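Putative DNA ligase-like protein Rv0938/MT0965 (Mycobacterium tuberculosis, PDB 2IRU) provides the polymerase domain of LigD, a multifunctional enzyme that probably works with Ku to repair DNA double-strand breaks by non-homologous end joining. Local coordinates at residues V147-A150 with Q151-E154; Q208-P211 with A212-T215; R258-A261 with E262-D265. All coordinates share one frame; numbering follows the deposited sequence.

Interaction 1 of 3, residues V147-A150 with Q151-E154; sequences VMMA and QLAE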
ATOM      1  N   VAL A 147     -19.996 -12.241   0.215  1.00 20.71           N
ATOM      2  CA  VAL A 147     -19.998 -11.134   1.170  1.00 20.41           C
ATOM      3  C   VAL A 147     -20.292  -9.795   0.470  1.00 21.54           C
ATOM      4  O   VAL A 147     -19.571  -9.404  -0.460  1.00 22.02           O
ATOM      5  CB  VAL A 147     -18.648 -11.044   1.947  1.00 19.84           C
ATOM      6  CG1 VAL A 147     -18.665  -9.867   2.887  1.00 19.26           C
ATOM      7  CG2 VAL A 147     -18.372 -12.330   2.730  1.00 19.25           C
ATOM      8  N   MET A 148     -21.337  -9.100   0.935  1.00 22.11           N
ATOM      9  CA  MET A 148     -21.748  -7.792   0.395  1.00 22.83           C
ATOM     10  C   MET A 148     -20.988  -6.621   1.047  1.00 22.89           C
ATOM     11  O   MET A 148     -20.318  -6.797   2.081  1.00 21.41           O
ATOM     12  CB  MET A 148     -23.266  -7.589   0.558  1.00 24.07           C
ATOM     13  CG  MET A 148     -24.150  -8.715  -0.021  1.00 26.20           C
ATOM     14  SD  MET A 148     -24.211  -8.779  -1.835  1.00 32.33           S
ATOM     15  CE  MET A 148     -25.199 -10.251  -2.104  1.00 28.99           C
ATOM     16  N   MET A 149     -21.103  -5.433   0.444  1.00 22.37           N
ATOM     17  CA  MET A 149     -20.491  -4.211   0.980  1.00 22.62           C
ATOM     18  C   MET A 149     -20.849  -3.935   2.429  1.00 21.56           C
ATOM     19  O   MET A 149     -19.964  -3.731   3.241  1.00 21.74           O
ATOM     20  CB  MET A 149     -20.849  -2.981   0.140  1.00 23.22           C
ATOM     21  CG  MET A 149     -19.684  -2.266  -0.566  1.00 26.31           C
ATOM     22  SD  MET A 149     -18.035  -2.253   0.191  1.00 31.46           S
ATOM     23  CE  MET A 149     -17.273  -3.453  -0.919  1.00 29.38           C
ATOM     24  N   ALA A 150     -22.140  -3.929   2.758  1.00 20.98           N
ATOM     25  CA  ALA A 150     -22.558  -3.646   4.144  1.00 19.91           C
ATOM     26  C   ALA A 150     -21.844  -4.550   5.165  1.00 19.47           C
ATOM     27  O   ALA A 150     -21.490  -4.090   6.251  1.00 19.19           O
ATOM     28  CB  ALA A 150     -24.076  -3.734   4.304  1.00 20.40           C
ATOM     29  N   GLN A 151     -21.634  -5.823   4.819  1.00 18.66           N
ATOM     30  CA  GLN A 151     -20.903  -6.733   5.723  1.00 17.99           C
ATOM     31  C   GLN A 151     -19.429  -6.327   5.862  1.00 18.20           C
ATOM     32  O   GLN A 151     -18.909  -6.275   6.972  1.00 17.15           O
ATOM     33  CB  GLN A 151     -21.031  -8.217   5.309  1.00 18.12           C
ATOM     34  CG  GLN A 151     -20.281  -9.179   6.277  1.00 18.28           C
ATOM     35  CD  GLN A 151     -20.276 -10.660   5.854  1.00 17.34           C
ATOM     36  OE1 GLN A 151     -21.112 -11.104   5.070  1.00 18.02           O
ATOM     37  NE2 GLN A 151     -19.320 -11.428   6.391  1.00 12.21           N
ATOM     38  N   LEU A 152     -18.771  -6.061   4.733  1.00 17.78           N
ATOM     39  CA  LEU A 152     -17.362  -5.660   4.718  1.00 18.02           C
ATOM     40  C   LEU A 152     -17.163  -4.340   5.487  1.00 17.90           C
ATOM     41  O   LEU A 152     -16.206  -4.178   6.255  1.00 17.07           O
ATOM     42  CB  LEU A 152     -16.850  -5.564   3.272  1.00 17.40           C
ATOM     43  CG  LEU A 152     -15.409  -5.096   2.979  1.00 17.69           C
ATOM     44  CD1 LEU A 152     -14.394  -6.066   3.525  1.00 18.28           C
ATOM     45  CD2 LEU A 152     -15.198  -4.929   1.486  1.00 18.86           C
ATOM     46  N   ALA A 153     -18.111  -3.419   5.300  1.00 18.06           N
ATOM     47  CA  ALA A 153     -18.100  -2.124   5.981  1.00 17.80           C
ATOM     48  C   ALA A 153     -18.305  -2.289   7.468  1.00 17.82           C
ATOM     49  O   ALA A 153     -17.608  -1.647   8.259  1.00 17.08           O
ATOM     50  CB  ALA A 153     -19.189  -1.191   5.394  1.00 17.02           C
ATOM     51  N   GLU A 154     -19.285  -3.124   7.844  1.00 16.82           N
ATOM     52  CA  GLU A 154     -19.553  -3.396   9.246  1.00 16.93           C
ATOM     53  C   GLU A 154     -18.318  -4.003   9.887  1.00 14.94           C
ATOM     54  O   GLU A 154     -17.959  -3.623  11.004  1.00 15.69           O
ATOM     55  CB  GLU A 154     -20.749  -4.325   9.436  1.00 16.58           C
ATOM     56  CG  GLU A 154     -20.923  -4.738  10.903  1.00 17.98           C
ATOM     57  CD  GLU A 154     -22.115  -5.668  11.158  1.00 18.76           C
ATOM     58  OE1 GLU A 154     -22.799  -6.081  10.197  1.00 20.00           O
ATOM     59  OE2 GLU A 154     -22.347  -5.976  12.348  1.00 19.98           O
TER
HETATM   60  O   HOH W   1     -22.822 -10.165   3.089  1.00 24.79           O

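Interaction 2 of 3, residues Q208-P211 with A212-T215; sequences QAMP and ALVT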
ATOM      1  N   GLN A 208     -13.965 -13.788  17.521  1.00  9.87           N
ATOM      2  CA  GLN A 208     -14.732 -14.226  18.693  1.00 10.36           C
ATOM      3  C   GLN A 208     -16.104 -13.526  18.780  1.00  9.64           C
ATOM      4  O   GLN A 208     -17.131 -14.151  19.129  1.00  9.65           O
ATOM      5  CB  GLN A 208     -13.890 -13.933  19.931  1.00 10.97           C
ATOM      6  CG  GLN A 208     -14.433 -14.374  21.233  1.00 15.86           C
ATOM      7  CD  GLN A 208     -13.418 -14.152  22.351  1.00 20.01           C
ATOM      8  OE1 GLN A 208     -12.247 -13.841  22.089  1.00 23.21           O
ATOM      9  NE2 GLN A 208     -13.861 -14.305  23.594  1.00 22.89           N
ATOM     10  N   ALA A 209     -16.094 -12.227  18.467  1.00  9.34           N
ATOM     11  CA  ALA A 209     -17.267 -11.370  18.529  1.00  9.47           C
ATOM     12  C   ALA A 209     -18.287 -11.651  17.420  1.00 10.04           C
ATOM     13  O   ALA A 209     -19.484 -11.618  17.678  1.00 10.22           O
ATOM     14  CB  ALA A 209     -16.856  -9.896  18.498  1.00 10.41           C
ATOM     15  N   MET A 210     -17.823 -11.921  16.199  1.00 10.44           N
ATOM     16  CA  MET A 210     -18.742 -12.210  15.090  1.00 12.63           C
ATOM     17  C   MET A 210     -18.227 -13.392  14.301  1.00 11.03           C
ATOM     18  O   MET A 210     -17.845 -13.230  13.133  1.00 10.11           O
ATOM     19  CB  MET A 210     -18.874 -11.062  14.089  1.00 13.47           C
ATOM     20  CG  MET A 210     -18.814  -9.663  14.580  1.00 19.33           C
ATOM     21  SD  MET A 210     -18.190  -8.546  13.284  1.00 18.45           S
ATOM     22  CE  MET A 210     -18.821  -7.058  14.015  1.00 20.60           C
ATOM     23  N   PRO A 211     -18.241 -14.593  14.910  1.00 10.75           N
ATOM     24  CA  PRO A 211     -17.635 -15.710  14.151  1.00 10.70           C
ATOM     25  C   PRO A 211     -18.371 -16.103  12.850  1.00  9.94           C
ATOM     26  O   PRO A 211     -17.752 -16.715  11.979  1.00 10.92           O
ATOM     27  CB  PRO A 211     -17.628 -16.851  15.170  1.00 10.41           C
ATOM     28  CG  PRO A 211     -18.837 -16.520  16.074  1.00 10.35           C
ATOM     29  CD  PRO A 211     -18.711 -15.025  16.240  1.00 10.46           C
ATOM     30  N   ALA A 212     -19.639 -15.716  12.681  1.00  7.86           N
ATOM     31  CA  ALA A 212     -20.365 -15.972  11.426  1.00  8.05           C
ATOM     32  C   ALA A 212     -19.885 -15.071  10.280  1.00  8.28           C
ATOM     33  O   ALA A 212     -20.074 -15.404   9.092  1.00  7.85           O
ATOM     34  CB  ALA A 212     -21.852 -15.748  11.635  1.00  7.20           C
ATOM     35  N   LEU A 213     -19.259 -13.944  10.642  1.00  8.39           N
ATOM     36  CA  LEU A 213     -18.987 -12.870   9.673  1.00 10.11           C
ATOM     37  C   LEU A 213     -17.514 -12.613   9.443  1.00 10.03           C
ATOM     38  O   LEU A 213     -17.121 -12.012   8.427  1.00  9.82           O
ATOM     39  CB  LEU A 213     -19.629 -11.567  10.160  1.00 10.91           C
ATOM     40  CG  LEU A 213     -21.101 -11.663  10.561  1.00 13.24           C
ATOM     41  CD1 LEU A 213     -21.639 -10.327  11.034  1.00 16.08           C
ATOM     42  CD2 LEU A 213     -21.974 -12.236   9.420  1.00 15.36           C
ATOM     43  N   VAL A 214     -16.709 -13.054  10.405  1.00  9.55           N
ATOM     44  CA  VAL A 214     -15.249 -12.817  10.367  1.00 10.45           C
ATOM     45  C   VAL A 214     -14.433 -14.073  10.600  1.00 10.51           C
ATOM     46  O   VAL A 214     -14.756 -14.892  11.481  1.00 10.24           O
ATOM     47  CB  VAL A 214     -14.854 -11.778  11.470  1.00 10.72           C
ATOM     48  CG1 VAL A 214     -13.334 -11.755  11.708  1.00  9.61           C
ATOM     49  CG2 VAL A 214     -15.378 -10.409  11.109  1.00 10.51           C
ATOM     50  N   THR A 215     -13.343 -14.209   9.829  1.00 11.80           N
ATOM     51  CA  THR A 215     -12.321 -15.214  10.161  1.00 13.14           C
ATOM     52  C   THR A 215     -10.944 -14.539  10.296  1.00 13.27           C
ATOM     53  O   THR A 215     -10.667 -13.543   9.637  1.00 12.22           O
ATOM     54  CB  THR A 215     -12.262 -16.404   9.133  1.00 13.83           C
ATOM     55  OG1 THR A 215     -11.312 -17.382   9.591  1.00 16.00           O
ATOM     56  CG2 THR A 215     -11.869 -15.927   7.718  1.00 14.10           C
TER
HETATM   57  O   HOH W   2     -15.112 -17.714  12.225  1.00 30.64           O

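Interaction 3 of 3, residues R258-A261 with E262-D265; sequences RTWA and ELDD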
ATOM      1  N   ARG A 258     -10.220   6.554   1.692  1.00 11.41           N
ATOM      2  CA  ARG A 258     -11.653   6.861   1.746  1.00 12.68           C
ATOM      3  C   ARG A 258     -12.000   7.437   3.116  1.00 13.69           C
ATOM      4  O   ARG A 258     -11.222   7.314   4.081  1.00 13.76           O
ATOM      5  CB  ARG A 258     -12.507   5.597   1.511  1.00 12.60           C
ATOM      6  CG  ARG A 258     -12.088   4.752   0.288  1.00 14.39           C
ATOM      7  CD  ARG A 258     -12.118   5.534  -1.035  1.00 14.82           C
ATOM      8  NE  ARG A 258     -13.470   5.692  -1.589  1.00 15.42           N
ATOM      9  CZ  ARG A 258     -14.070   4.809  -2.393  1.00 16.22           C
ATOM     10  NH1 ARG A 258     -13.471   3.665  -2.731  1.00 13.61           N
ATOM     11  NH2 ARG A 258     -15.282   5.068  -2.870  1.00 19.49           N
ATOM     12  N   THR A 259     -13.157   8.093   3.171  1.00 13.42           N
ATOM     13  CA  THR A 259     -13.785   8.422   4.465  1.00 14.67           C
ATOM     14  C   THR A 259     -14.629   7.240   4.978  1.00 14.43           C
ATOM     15  O   THR A 259     -15.102   6.382   4.201  1.00 14.26           O
ATOM     16  CB  THR A 259     -14.690   9.661   4.361  1.00 15.06           C
ATOM     17  OG1 THR A 259     -15.841   9.331   3.586  1.00 16.95           O
ATOM     18  CG2 THR A 259     -13.961  10.841   3.695  1.00 15.70           C
ATOM     19  N   TRP A 260     -14.863   7.228   6.285  1.00 15.20           N
ATOM     20  CA  TRP A 260     -15.721   6.194   6.869  1.00 15.91           C
ATOM     21  C   TRP A 260     -17.141   6.269   6.271  1.00 16.29           C
ATOM     22  O   TRP A 260     -17.741   5.238   5.962  1.00 16.74           O
ATOM     23  CB  TRP A 260     -15.685   6.285   8.394  1.00 16.23           C
ATOM     24  CG  TRP A 260     -14.396   5.673   8.916  1.00 15.94           C
ATOM     25  CD1 TRP A 260     -13.271   6.342   9.339  1.00 15.54           C
ATOM     26  CD2 TRP A 260     -14.085   4.275   9.002  1.00 16.98           C
ATOM     27  NE1 TRP A 260     -12.285   5.444   9.708  1.00 15.70           N
ATOM     28  CE2 TRP A 260     -12.759   4.168   9.506  1.00 16.07           C
ATOM     29  CE3 TRP A 260     -14.804   3.098   8.724  1.00 14.74           C
ATOM     30  CZ2 TRP A 260     -12.143   2.928   9.748  1.00 16.75           C
ATOM     31  CZ3 TRP A 260     -14.179   1.859   8.949  1.00 15.33           C
ATOM     32  CH2 TRP A 260     -12.858   1.790   9.439  1.00 15.30           C
ATOM     33  N   ALA A 261     -17.632   7.482   6.025  1.00 16.60           N
ATOM     34  CA  ALA A 261     -18.973   7.650   5.455  1.00 17.45           C
ATOM     35  C   ALA A 261     -19.054   7.088   4.044  1.00 17.80           C
ATOM     36  O   ALA A 261     -20.080   6.538   3.645  1.00 18.32           O
ATOM     37  CB  ALA A 261     -19.429   9.121   5.502  1.00 18.65           C
ATOM     38  N   GLU A 262     -17.943   7.167   3.311  1.00 16.76           N
ATOM     39  CA  GLU A 262     -17.894   6.553   1.996  1.00 17.54           C
ATOM     40  C   GLU A 262     -18.132   5.041   2.041  1.00 18.15           C
ATOM     41  O   GLU A 262     -18.742   4.481   1.139  1.00 17.60           O
ATOM     42  CB  GLU A 262     -16.570   6.906   1.291  1.00 16.91           C
ATOM     43  CG  GLU A 262     -16.679   8.272   0.588  1.00 18.41           C
ATOM     44  CD  GLU A 262     -15.360   8.871   0.172  1.00 19.74           C
ATOM     45  OE1 GLU A 262     -14.298   8.233   0.397  1.00 17.21           O
ATOM     46  OE2 GLU A 262     -15.387  10.015  -0.371  1.00 19.59           O
ATOM     47  N   LEU A 263     -17.636   4.378   3.087  1.00 19.65           N
ATOM     48  CA  LEU A 263     -17.812   2.931   3.212  1.00 20.70           C
ATOM     49  C   LEU A 263     -19.259   2.523   3.422  1.00 21.99           C
ATOM     50  O   LEU A 263     -19.611   1.378   3.141  1.00 23.17           O
ATOM     51  CB  LEU A 263     -16.949   2.355   4.336  1.00 20.68           C
ATOM     52  CG  LEU A 263     -15.445   2.344   4.135  1.00 19.40           C
ATOM     53  CD1 LEU A 263     -14.789   1.334   5.082  1.00 17.66           C
ATOM     54  CD2 LEU A 263     -15.049   2.057   2.683  1.00 19.51           C
ATOM     55  N   ASP A 264     -20.091   3.460   3.892  1.00 22.79           N
ATOM     56  CA  ASP A 264     -21.525   3.222   4.134  1.00 23.52           C
ATOM     57  C   ASP A 264     -22.361   3.183   2.854  1.00 23.42           C
ATOM     58  O   ASP A 264     -23.576   2.944   2.909  1.00 23.57           O
ATOM     59  CB  ASP A 264     -22.126   4.301   5.055  1.00 24.40           C
ATOM     60  CG  ASP A 264     -21.252   4.621   6.249  1.00 26.35           C
ATOM     61  OD1 ASP A 264     -20.011   4.555   6.124  1.00 31.16           O
ATOM     62  OD2 ASP A 264     -21.799   4.980   7.307  1.00 27.64           O
ATOM     63  N   ASP A 265     -21.724   3.452   1.717  1.00 23.20           N
ATOM     64  CA  ASP A 265     -22.402   3.424   0.439  1.00 23.19           C
ATOM     65  C   ASP A 265     -22.505   1.995  -0.102  1.00 22.83           C
ATOM     66  O   ASP A 265     -21.489   1.360  -0.379  1.00 21.60           O
ATOM     67  CB  ASP A 265     -21.712   4.344  -0.565  1.00 24.25           C
ATOM     68  CG  ASP A 265     -22.635   4.761  -1.708  1.00 25.82           C
ATOM     69  OD1 ASP A 265     -23.460   3.934  -2.149  1.00 23.80           O
ATOM     70  OD2 ASP A 265     -22.503   5.913  -2.179  1.00 28.79           O
TER

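Interaction 1 of 3, residues V147-A150 with Q151-E154
V147 and Q151 meet across the first turn of helix 149-164, and their van der Waals contact shows how the residue before an N-cap can lay its two methyls against the carboxamide of one inside the helix. The two side chains cross at about a right angle: V147 CG1 rests against the amide carbon, 3.5 Å from Q151 CD, with CG2 further along the amide. Q151 can meet it because its chain is fully extended, with CG opposite the backbone N (chi1 -179°). The apolar pair is M149 with L152, the leucine buried; the two run side by side and M149 CE comes 3.5 Å from L152 CD2, as bends at chi2 and chi3 turn the methionine tip back toward the leucine.

Among the polar contacts, M148 occupies the N-cap position, and its backbone O accepts from L152 N at 3.2 Å. The next bonds follow in helical order: A153 N to M149 O at 2.8 Å, then E154 N to A150 O at 2.9 Å. A water accepts from M148 N and donates to Q151 OE1, each at 2.8 Å, while Q151 NE2 donates a hydrogen bond to G225 O, so the amide is held at both ends.

V147, Q151 and L152 also touch V227, and L152 packs near L141 and L180, probable substrate-binding residues. This is the N-terminal turn of a helix that packs on strand 227-230 of the mixed sheet of the primase-polymerase domain.

Interaction 2 of 3, residues Q208-P211 with A212-T215
The chain leaves helix 192-209 at M210 and turns back on itself, and the single acceptor M210 O holds the turn by taking both L213 N and V214 N, each at 3.0 Å. The motif is a beta turn with P211 and A212 at its corners, both near helical backbone angles, enclosed by a wider alpha turn that ends at V214. It leads directly into strand 214-215, so helix and strand are joined by a very short connection. The two donors approach the shared oxygen differently. V214 N lies nearly in line with the carbonyl, at a C=O...N angle of 174°, although its own N-H is bent at 140°. L213 N comes from well above the carbonyl plane, with the straighter N-H.

Side chains follow the same return of the chain. M210 CB stands 4.0 Å from L213 CB, and further out M210 SD lies 4.0 Å from V214 CG2, where the two side chains cross obliquely. The sulfur gets there because M210 CG points opposite the carbonyl carbon (chi1 -35°) and the chain beyond it is extended. The methionine continues onto E154 and A158 of helix 149-164, while V214 is buried between V155 of that helix, L206 and E207 of helix 192-209, and V229 of strand 227-230. At the turn, two helices and a parallel strand pair meet at the domain surface. A water bridges the corner residue and the strand start, donating to P211 O at 2.8 Å and to V214 O at 2.9 Å.

Interaction 3 of 3, residues R258-A261 with E262-D265
T259 and E262 form a capping box at the start of the short, weakly bonded helix 260-263, a clear example of reciprocal satisfaction at a helix N terminus. E262 N donates to T259 OG1 at 3.0 Å, and T259 N donates in return to E262 OE1, also at 3.0 Å. The threonine hydroxyl faces the helix because OG1 sits between the backbone N and the carbonyl carbon (chi1 70°), the crowded position of the rotation. On the glutamate, T259 N meets OE1 from above the carboxylate plane, 57° out of it.

E262 OE1 is also near the edge of the R258 guanidinium, where NE makes a weak, bent hydrogen bond of 3.3 Å that is part of a salt bridge; the two flat groups are turned 61° apart. Both charged groups have further partners. E262 OE2 pairs with R279, and R258 NH1 donates to T174 OG1 and R269 O, so the carboxylate is shared between two arginines, which would probably favour its charged form. Within the helix, L263 N makes a long, weak bond to T259 O, and D264 N donates to A261 O at 3.1 Å.

On another side of the turn, W260 and L263 pack against A156 of helix 149-164 and P172 of strand 171-174. The indole donates NE1 to T170 O and takes part in a cation-pi contact with R160. Its ring meets the leucine obliquely, with W260 CZ3 3.9 Å from L263 CD1.

Overall arrangement
Following the chain, interaction 1 begins helix 149-164, interaction 2 turns the end of helix 192-209 into strand 214-215, and interaction 3 caps the short helix after strand 253-257. In each the two segments follow one another directly, so only a local turn is closed; in sequence they run in series, neither nested nor crossed. In space interaction 1 is central. Q151 NE2 lies 3.1 Å from L213 O of interaction 2, a probable, weak hydrogen bond, and A153 CB packs 3.4 Å from L263 O of interaction 3. Interactions 2 and 3 do not touch, their nearest atoms being about 11 Å apart. The first turn of helix 149-164 thus touches both the helix-to-strand turn and the short helix.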